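PDB 5FTZ: chitin binding protein, which probably cleaves chitin oxidatively, as a copper-dependent lytic polysaccharide monooxygenase of family AA10 that holds its metal in a histidine brace. Local coordinates for residues Q11-C14 against T18-G21; Q26-S31 against G54-L59; Y81-Q86 against F96-T101; S41-A44 against S50-H53. All blocks are in the same frame, centred on the assembly; numbering follows the deposited sequence.

Contact 1: residues Q11-C14 against T18-G21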
# COMPACT_ATOMS: atom_id res chain seq x y z
N GLN A 11 -1.92 -26.81 10.89
CA GLN A 11 -0.48 -26.61 10.98
C GLN A 11 -0.03 -26.49 12.42
O GLN A 11 1.08 -26.94 12.76
CB GLN A 11 -0.03 -25.42 10.12
CG GLN A 11 -0.75 -24.09 10.30
CD GLN A 11 -1.82 -23.88 9.29
OE1 GLN A 11 -2.76 -24.66 9.21
NE2 GLN A 11 -1.72 -22.83 8.52
N LYS A 12 -0.85 -25.88 13.27
CA LYS A 12 -0.45 -25.72 14.66
C LYS A 12 -0.60 -27.01 15.44
O LYS A 12 0.26 -27.28 16.30
CB LYS A 12 -1.24 -24.58 15.29
CG LYS A 12 -0.87 -24.23 16.73
CD LYS A 12 0.61 -23.92 16.89
CE LYS A 12 0.85 -23.31 18.27
NZ LYS A 12 2.26 -22.89 18.35
N VAL A 13 -1.61 -27.83 15.19
CA VAL A 13 -1.67 -29.11 15.86
C VAL A 13 -0.53 -30.01 15.44
O VAL A 13 -0.06 -30.81 16.26
CB VAL A 13 -3.02 -29.86 15.77
CG1 VAL A 13 -4.14 -29.00 16.36
CG2 VAL A 13 -3.37 -30.34 14.44
N CYS A 14 -0.03 -29.86 14.23
CA CYS A 14 1.19 -30.58 13.81
C CYS A 14 2.41 -30.03 14.58
O CYS A 14 3.17 -30.82 15.20
CB CYS A 14 1.32 -30.43 12.30
SG CYS A 14 0.17 -31.39 11.31
N THR A 18 0.41 -32.40 19.07
CA THR A 18 -0.86 -33.08 19.19
C THR A 18 -1.04 -34.16 18.14
O THR A 18 -1.72 -35.17 18.41
CB THR A 18 -2.03 -32.07 19.11
OG1 THR A 18 -1.83 -31.07 20.16
CG2 THR A 18 -3.36 -32.74 19.40
N VAL A 19 -0.50 -33.92 16.96
CA VAL A 19 -0.57 -34.82 15.82
C VAL A 19 0.84 -35.08 15.39
O VAL A 19 1.58 -34.14 15.13
CB VAL A 19 -1.36 -34.13 14.66
CG1 VAL A 19 -1.25 -34.85 13.36
CG2 VAL A 19 -2.82 -34.01 15.07
N GLY A 20 1.19 -36.34 15.24
CA GLY A 20 2.51 -36.70 14.75
C GLY A 20 2.53 -36.98 13.26
O GLY A 20 1.48 -37.15 12.62
N GLY A 21 3.70 -37.04 12.65
CA GLY A 21 3.85 -37.52 11.29
C GLY A 21 3.60 -36.50 10.18
O GLY A 21 3.56 -36.87 9.03
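Val13 lays its CG2 methyl against CG2 of Val19, 3.8 Å away, and the two branched side chains cross at a slant rather than lying side by side. Val13 brings that methyl into the contact by holding CG2 between its backbone N and carbonyl carbon, with CG1 anti to the carbonyl carbon (chi1 -59°). The backbone does the polar work. The carbonyl O of Val13, near the end of helix 10-15, accepts the amide of Val19 at 3.2 Å, the donor standing 44° out of the carbonyl plane, and takes a weak second bond from Thr18 N at 3.3 Å. CB of Thr18 also rests 4.1 Å from CB of Val13, while its hydroxyl turns to Asn16. On its other branch Val19 sends CG1 to within 4.3 Å of SG of Cys14, the sulfur that is bonded to Cys22. Val19 thus suits a place that uses two apolar branches, one methyl for Val13 and the other for the disulfide sulfur. The chemistry implies a division of labour: the Val19 amide bond holds the returning chain, with the weak Thr18 bond adding to it, while Val13, Val19 and the sulfur form the buried apolar side of the join and Thr18 its exposed side.

Contact 2: residues Q26-S31 against G54-L59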
# COMPACT_ATOMS: atom_id res chain seq x y z
N GLN A 26 5.84 -29.21 10.78
CA GLN A 26 5.97 -29.19 12.21
C GLN A 26 7.03 -28.18 12.74
O GLN A 26 6.99 -27.79 13.87
CB GLN A 26 6.31 -30.57 12.76
CG GLN A 26 7.74 -30.97 12.47
CD GLN A 26 8.12 -32.42 12.78
OE1 GLN A 26 8.17 -32.80 13.92
NE2 GLN A 26 8.38 -33.22 11.74
N TRP A 27 7.95 -27.78 11.87
CA TRP A 27 9.00 -26.81 12.25
C TRP A 27 8.65 -25.39 11.85
O TRP A 27 9.39 -24.47 12.23
CB TRP A 27 10.31 -27.16 11.51
CG TRP A 27 10.75 -28.58 11.61
CD1 TRP A 27 10.89 -29.43 10.59
CD2 TRP A 27 10.93 -29.34 12.79
NE1 TRP A 27 11.20 -30.70 11.03
CE2 TRP A 27 11.26 -30.66 12.39
CE3 TRP A 27 10.92 -29.04 14.14
CZ2 TRP A 27 11.52 -31.68 13.31
CZ3 TRP A 27 11.18 -30.09 15.05
CH2 TRP A 27 11.47 -31.35 14.60
N GLU A 28 7.56 -25.20 11.10
CA GLU A 28 7.26 -23.88 10.51
C GLU A 28 5.79 -23.71 10.21
O GLU A 28 5.41 -23.46 9.09
CB GLU A 28 8.06 -23.61 9.26
CG GLU A 28 8.01 -24.67 8.20
CD GLU A 28 8.88 -24.29 7.03
OE1 GLU A 28 8.78 -23.11 6.53
OE2 GLU A 28 9.65 -25.14 6.59
N PRO A 29 4.95 -23.80 11.27
CA PRO A 29 3.51 -23.70 11.04
C PRO A 29 3.06 -22.36 10.46
O PRO A 29 1.99 -22.27 9.87
CB PRO A 29 2.91 -23.89 12.41
CG PRO A 29 4.00 -23.46 13.35
CD PRO A 29 5.24 -23.99 12.67
N GLN A 30 3.90 -21.33 10.60
CA GLN A 30 3.66 -20.00 10.00
C GLN A 30 3.73 -19.89 8.51
O GLN A 30 3.46 -18.81 7.98
CB GLN A 30 4.60 -18.98 10.68
CG GLN A 30 6.07 -19.17 10.26
CD GLN A 30 6.89 -20.10 11.11
OE1 GLN A 30 6.36 -20.95 11.83
NE2 GLN A 30 8.19 -19.94 11.04
N SER A 31 4.13 -20.92 7.80
CA SER A 31 4.63 -20.78 6.42
C SER A 31 3.62 -21.21 5.35
O SER A 31 3.98 -21.38 4.20
CB SER A 31 5.90 -21.60 6.23
OG SER A 31 6.88 -21.08 7.08
N GLY A 54 3.48 -28.85 -1.79
CA GLY A 54 3.64 -30.30 -1.68
C GLY A 54 4.31 -30.75 -0.40
O GLY A 54 3.93 -31.79 0.14
N SER A 55 5.27 -29.97 0.10
CA SER A 55 5.95 -30.28 1.36
C SER A 55 5.03 -30.26 2.60
O SER A 55 5.40 -30.79 3.61
CB SER A 55 7.12 -29.33 1.62
OG SER A 55 6.65 -28.00 1.73
N PHE A 56 3.88 -29.61 2.49
CA PHE A 56 2.87 -29.49 3.56
C PHE A 56 1.59 -30.27 3.21
O PHE A 56 0.53 -30.04 3.83
CB PHE A 56 2.49 -28.03 3.82
CG PHE A 56 3.66 -27.12 4.16
CD1 PHE A 56 4.82 -27.58 4.76
CD2 PHE A 56 3.59 -25.78 3.82
CE1 PHE A 56 5.90 -26.71 4.99
CE2 PHE A 56 4.62 -24.91 4.15
CZ PHE A 56 5.79 -25.40 4.71
N ALA A 57 1.66 -31.25 2.31
CA ALA A 57 0.49 -31.99 1.84
C ALA A 57 -0.22 -32.73 2.96
O ALA A 57 -1.45 -32.95 2.84
CB ALA A 57 0.87 -32.99 0.72
N ALA A 58 0.47 -33.11 4.02
CA ALA A 58 -0.27 -33.71 5.15
C ALA A 58 -1.43 -32.86 5.63
O ALA A 58 -2.45 -33.40 6.11
CB ALA A 58 0.65 -34.00 6.31
N LEU A 59 -1.32 -31.55 5.53
CA LEU A 59 -2.43 -30.68 5.97
C LEU A 59 -3.70 -30.81 5.17
O LEU A 59 -4.77 -30.47 5.68
CB LEU A 59 -1.99 -29.21 5.91
CG LEU A 59 -0.76 -28.81 6.72
CD1 LEU A 59 -0.49 -27.32 6.58
CD2 LEU A 59 -0.93 -29.19 8.19
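Two loops of the long, mostly irregular region around strand 33-35 meet here, and the residue that joins them is Phe56, whose ring reaches from 54-59 into the turn at 28-31. The ring presents its rim: CZ lies 4.0 Å from CD of Glu28, and CE2 lies 3.6 Å from the carbonyl O of Ser31, both partners near the ring plane. Carboxylate and ring planes stand 69° apart, and the two side chains cross at about a right angle. Oxygen-bearing groups suit an aromatic rim, where the ring hydrogens carry a slight positive charge. CB of Ser31 adds an apolar touch, 4.1 Å from CZ of Phe56. The turn itself is pinned twice, by Ser31 N to the carbonyl O of Glu28 at 3.1 Å and by Ser31 OG, which donates to the anti lone pair of Glu28 OE1 at 2.8 Å. Glu28 reaches that hydroxyl with CG set between its backbone N and carbonyl carbon (chi1 52°) and the chain extended beyond. With alanine in place of Glu28, the Ser31 hydroxyl would probably lose this acceptor and the CZ end of the Phe56 ring its carboxylate neighbour. The ring of His53 and the side chain of Ile25 also touch Phe56, and the side chain of Ser31 lies about 8 Å from a copper ion. Such loop-to-loop packing through a buried aromatic ring is consistent with the extended loop region that AA10 enzymes carry beside their beta-sandwich core.

Contact 3: residues Y81-Q86 against F96-T101; sequences YTFRWQ and FKYYVT
Four aromatic rings, Phe83 and Trp85 from strand 80-87 and Phe96 and Tyr98 from strand 93-100, reach past one another in opposite directions to fill the space between two strands whose axes come no closer than 10.6 Å. Phe83 and Tyr98 meet at a slant, their planes 40° apart and CD2 of Phe83 3.8 Å from CE2 of Tyr98, with CG of Phe83 over one face of the tyrosine. Trp85 and Phe96 are turned more steeply, at 51°; CD1 of Phe96 lies over a face of the indole, 3.5 Å from NE1 of Trp85. The polar link runs from the indole edge: NE1 of Trp85 donates to OH of Tyr98 at 2.9 Å, the oxygen almost exactly in the indole plane although the bond is bent to 142°. In Trp85, CG anti to the carbonyl carbon helps bring that N-H to the tyrosine. Tyr98 OH is also bonded to His137 NE2, which places two nitrogens on one buried oxygen, and a tyrosine suits the spot because its hydroxyl meets both. A leucine replacing Trp85 would probably deprive Tyr98 OH of its indole partner and open a gap over the Phe96 ring. The cluster spreads across the six-stranded sheet, where Phe96 stacks on Trp155 of strand 148-157 and Tyr98 meets Phe122 of strand 122-125. Strand 80-87 belongs instead to the three-stranded sheet, and aromatic packing between the two layers is characteristic of the immunoglobulin-like beta-sandwich at the heart of lytic polysaccharide monooxygenases.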
# COMPACT_ATOMS: atom_id res chain seq x y z
N TYR A 81 -17.33 -15.77 19.15
CA TYR A 81 -16.10 -16.53 19.37
C TYR A 81 -14.91 -15.65 19.10
O TYR A 81 -14.95 -14.80 18.21
CB TYR A 81 -16.12 -17.76 18.45
CG TYR A 81 -14.95 -18.74 18.62
CD1 TYR A 81 -15.00 -19.72 19.57
CD2 TYR A 81 -13.85 -18.67 17.81
CE1 TYR A 81 -13.95 -20.64 19.76
CE2 TYR A 81 -12.75 -19.54 17.96
CZ TYR A 81 -12.83 -20.53 18.91
OH TYR A 81 -11.74 -21.41 19.10
N THR A 82 -13.85 -15.81 19.88
CA THR A 82 -12.58 -15.10 19.59
C THR A 82 -11.73 -15.90 18.64
O THR A 82 -11.26 -16.99 18.99
CB THR A 82 -11.82 -14.84 20.88
OG1 THR A 82 -12.56 -13.87 21.63
CG2 THR A 82 -10.44 -14.29 20.62
N PHE A 83 -11.52 -15.36 17.44
CA PHE A 83 -10.61 -15.95 16.47
C PHE A 83 -9.26 -15.33 16.72
O PHE A 83 -9.18 -14.11 16.98
CB PHE A 83 -11.12 -15.67 15.03
CG PHE A 83 -12.38 -16.37 14.73
CD1 PHE A 83 -13.62 -15.79 15.03
CD2 PHE A 83 -12.36 -17.63 14.17
CE1 PHE A 83 -14.79 -16.47 14.78
CE2 PHE A 83 -13.54 -18.30 13.91
CZ PHE A 83 -14.75 -17.71 14.23
N ARG A 84 -8.19 -16.12 16.72
CA ARG A 84 -6.90 -15.60 17.07
C ARG A 84 -5.81 -16.13 16.13
O ARG A 84 -5.74 -17.34 15.86
CB ARG A 84 -6.57 -15.97 18.50
CG ARG A 84 -5.30 -15.36 19.05
CD ARG A 84 -5.12 -15.56 20.56
NE ARG A 84 -4.75 -16.91 20.85
CZ ARG A 84 -4.95 -17.53 22.02
NH1 ARG A 84 -5.57 -16.91 23.03
NH2 ARG A 84 -4.55 -18.78 22.17
N TRP A 85 -4.98 -15.20 15.68
CA TRP A 85 -3.79 -15.44 14.88
C TRP A 85 -2.58 -15.20 15.72
O TRP A 85 -2.52 -14.20 16.51
CB TRP A 85 -3.71 -14.50 13.67
CG TRP A 85 -4.69 -14.83 12.54
CD1 TRP A 85 -6.05 -14.54 12.54
CD2 TRP A 85 -4.44 -15.53 11.35
NE1 TRP A 85 -6.63 -15.02 11.42
CE2 TRP A 85 -5.66 -15.58 10.62
CE3 TRP A 85 -3.30 -16.08 10.79
CZ2 TRP A 85 -5.75 -16.25 9.38
CZ3 TRP A 85 -3.39 -16.72 9.56
CH2 TRP A 85 -4.61 -16.77 8.86
N GLN A 86 -1.53 -15.95 15.44
CA GLN A 86 -0.18 -15.69 15.97
C GLN A 86 0.69 -15.43 14.77
O GLN A 86 0.65 -16.18 13.77
CB GLN A 86 0.36 -16.91 16.72
CG GLN A 86 -0.47 -17.32 17.91
CD GLN A 86 -0.50 -16.40 19.09
OE1 GLN A 86 0.26 -15.43 19.16
NE2 GLN A 86 -1.36 -16.71 20.04
N PHE A 96 -8.93 -10.29 6.68
CA PHE A 96 -9.10 -11.66 7.20
C PHE A 96 -10.47 -12.15 6.81
O PHE A 96 -11.44 -11.39 7.02
CB PHE A 96 -8.95 -11.71 8.72
CG PHE A 96 -7.59 -11.27 9.23
CD1 PHE A 96 -6.53 -12.17 9.34
CD2 PHE A 96 -7.33 -9.96 9.52
CE1 PHE A 96 -5.27 -11.78 9.78
CE2 PHE A 96 -6.11 -9.56 9.97
CZ PHE A 96 -5.06 -10.46 10.08
N LYS A 97 -10.58 -13.36 6.31
CA LYS A 97 -11.89 -13.93 5.96
C LYS A 97 -11.96 -15.32 6.53
O LYS A 97 -10.94 -16.05 6.51
CB LYS A 97 -12.12 -14.01 4.47
CG LYS A 97 -12.20 -12.67 3.80
CD LYS A 97 -12.35 -12.82 2.31
CE LYS A 97 -12.76 -11.50 1.68
NZ LYS A 97 -11.98 -11.30 0.47
N TYR A 98 -13.11 -15.71 7.00
CA TYR A 98 -13.31 -17.01 7.62
C TYR A 98 -14.50 -17.70 6.97
O TYR A 98 -15.56 -17.09 6.82
CB TYR A 98 -13.57 -16.86 9.12
CG TYR A 98 -12.46 -16.22 9.86
CD1 TYR A 98 -12.40 -14.81 9.96
CD2 TYR A 98 -11.46 -16.94 10.48
CE1 TYR A 98 -11.37 -14.17 10.63
CE2 TYR A 98 -10.41 -16.33 11.16
CZ TYR A 98 -10.37 -14.96 11.25
OH TYR A 98 -9.35 -14.33 11.92
N TYR A 99 -14.31 -18.94 6.54
CA TYR A 99 -15.27 -19.73 5.77
C TYR A 99 -15.56 -20.99 6.55
O TYR A 99 -14.70 -21.45 7.30
CB TYR A 99 -14.72 -20.16 4.40
CG TYR A 99 -14.22 -19.04 3.50
CD1 TYR A 99 -12.99 -18.48 3.66
CD2 TYR A 99 -15.02 -18.53 2.52
CE1 TYR A 99 -12.55 -17.48 2.82
CE2 TYR A 99 -14.56 -17.51 1.65
CZ TYR A 99 -13.35 -17.01 1.83
OH TYR A 99 -12.79 -15.99 1.05
N VAL A 100 -16.74 -21.58 6.40
CA VAL A 100 -17.07 -22.83 6.99
C VAL A 100 -17.54 -23.84 5.91
O VAL A 100 -18.09 -23.41 4.87
CB VAL A 100 -18.11 -22.68 8.10
CG1 VAL A 100 -19.44 -22.26 7.53
CG2 VAL A 100 -18.21 -23.92 8.97
N THR A 101 -17.40 -25.10 6.16
CA THR A 101 -17.97 -26.14 5.33
C THR A 101 -19.50 -26.14 5.41
O THR A 101 -20.11 -25.59 6.31
CB THR A 101 -17.37 -27.49 5.72
OG1 THR A 101 -17.37 -27.62 7.15
CG2 THR A 101 -15.95 -27.62 5.15

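Contact 4: residues S41-A44 against S50-H53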
# COMPACT_ATOMS: atom_id res chain seq x y z
N SER A 41 -9.39 -17.39 -7.40
CA SER A 41 -8.04 -17.84 -7.62
C SER A 41 -7.57 -18.49 -6.30
O SER A 41 -8.39 -18.96 -5.53
CB SER A 41 -7.17 -16.69 -8.09
OG SER A 41 -7.17 -15.65 -7.17
N GLY A 42 -6.26 -18.58 -6.11
CA GLY A 42 -5.70 -19.19 -4.90
C GLY A 42 -5.38 -20.65 -5.12
O GLY A 42 -5.47 -21.15 -6.22
N PRO A 43 -5.01 -21.39 -4.07
CA PRO A 43 -4.64 -22.78 -4.20
C PRO A 43 -5.73 -23.64 -4.85
O PRO A 43 -6.92 -23.44 -4.59
CB PRO A 43 -4.40 -23.25 -2.75
CG PRO A 43 -4.53 -22.05 -1.90
CD PRO A 43 -5.08 -20.92 -2.67
N ALA A 44 -5.27 -24.59 -5.62
CA ALA A 44 -6.15 -25.59 -6.28
C ALA A 44 -6.94 -26.39 -5.26
O ALA A 44 -6.44 -26.67 -4.18
CB ALA A 44 -5.32 -26.53 -7.10
N SER A 50 -2.89 -26.78 2.50
CA SER A 50 -1.45 -26.70 2.36
C SER A 50 -1.01 -25.46 1.59
O SER A 50 0.18 -25.31 1.34
CB SER A 50 -0.87 -27.94 1.66
OG SER A 50 -1.35 -28.05 0.32
N ALA A 51 -1.93 -24.64 1.16
CA ALA A 51 -1.71 -23.49 0.26
C ALA A 51 -0.93 -23.86 -0.99
O ALA A 51 -0.17 -23.04 -1.54
CB ALA A 51 -1.08 -22.33 0.96
N GLY A 52 -1.12 -25.07 -1.48
CA GLY A 52 -0.41 -25.52 -2.69
C GLY A 52 0.99 -26.07 -2.51
O GLY A 52 1.62 -26.46 -3.48
N HIS A 53 1.52 -26.14 -1.29
CA HIS A 53 2.85 -26.66 -1.00
C HIS A 53 2.86 -28.16 -0.84
O HIS A 53 2.35 -28.72 0.15
CB HIS A 53 3.40 -26.04 0.24
CG HIS A 53 3.65 -24.60 0.12
ND1 HIS A 53 4.75 -24.10 -0.54
CD2 HIS A 53 2.91 -23.53 0.49
CE1 HIS A 53 4.70 -22.78 -0.54
NE2 HIS A 53 3.61 -22.41 0.10
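The ring of Pro43 rests on the backbone of the turn at Ala51 and Gly52, and the close part of the contact is confined to two carbons of that ring. CG of Pro43 comes to 3.8 Å from CA of Ala51, and CB of Pro43 lies 3.9 Å from the carbonyl carbon of Ala51. The ring thus meets main chain more than side chain. The methyl of Ala51, its CB pointing away from 41-44, is only loosely touched, at 4.5 Å from CG of Pro43. A rigid proline suits this place because its CB and CG offer a compact apolar surface to the backbone, while Gly42 before it adopts angles where any side chain would collide with the preceding carbonyl and with CD of Pro43.

Against this buried packing stands the solvent side, at exposed Gly52 and Ala44. Gly52 meets Pro43 chiefly through its N, 4.0 Å from CB of Pro43, and no hydrogen bond joins the two segments. What keeps 50-53 in shape is internal: Ser50 to His53 form a type I' beta turn, closed by His53 N to O of Ser50 at 3.1 Å. Both central residues of such a turn have positive phi; Gly52 accepts this readily, whereas Ala51 (phi 51°) adopts it despite its side chain. Arg113 reaches the carbonyls of Ser41 and Pro43, and His53 NE2 bonds to O of Glu33. Both segments lie in the connection between strands 33-35 and 73-74, and Pro43 and Ala51 each rest on Tyr165 of strand 162-171, which places the turn against the six-stranded sheet.

Contact 3 is the core of the four: its centre lies about 7 Å from the centre of the chain, and it joins two sheets through aromatic rings. The others lie 12 to 14 Å out; contacts 1 and 4 are largely buried, each with an exposed residue, and contact 2 is partly buried. Contact 1 uses valines and sulfur, contact 2 a phenylalanine rim against oxygen-bearing groups, contact 4 a proline on backbone. Contacts 1 and 2 touch, Leu59 lying against Gln11 and Cys14. Contact 4, nested in the loop closed by contact 2, meets it where Ser50 packs on Phe56. Contact 1 alone has backbone bonds across its segments; contact 3 has a side-chain bond, contacts 2 and 4 no hydrogen bond across.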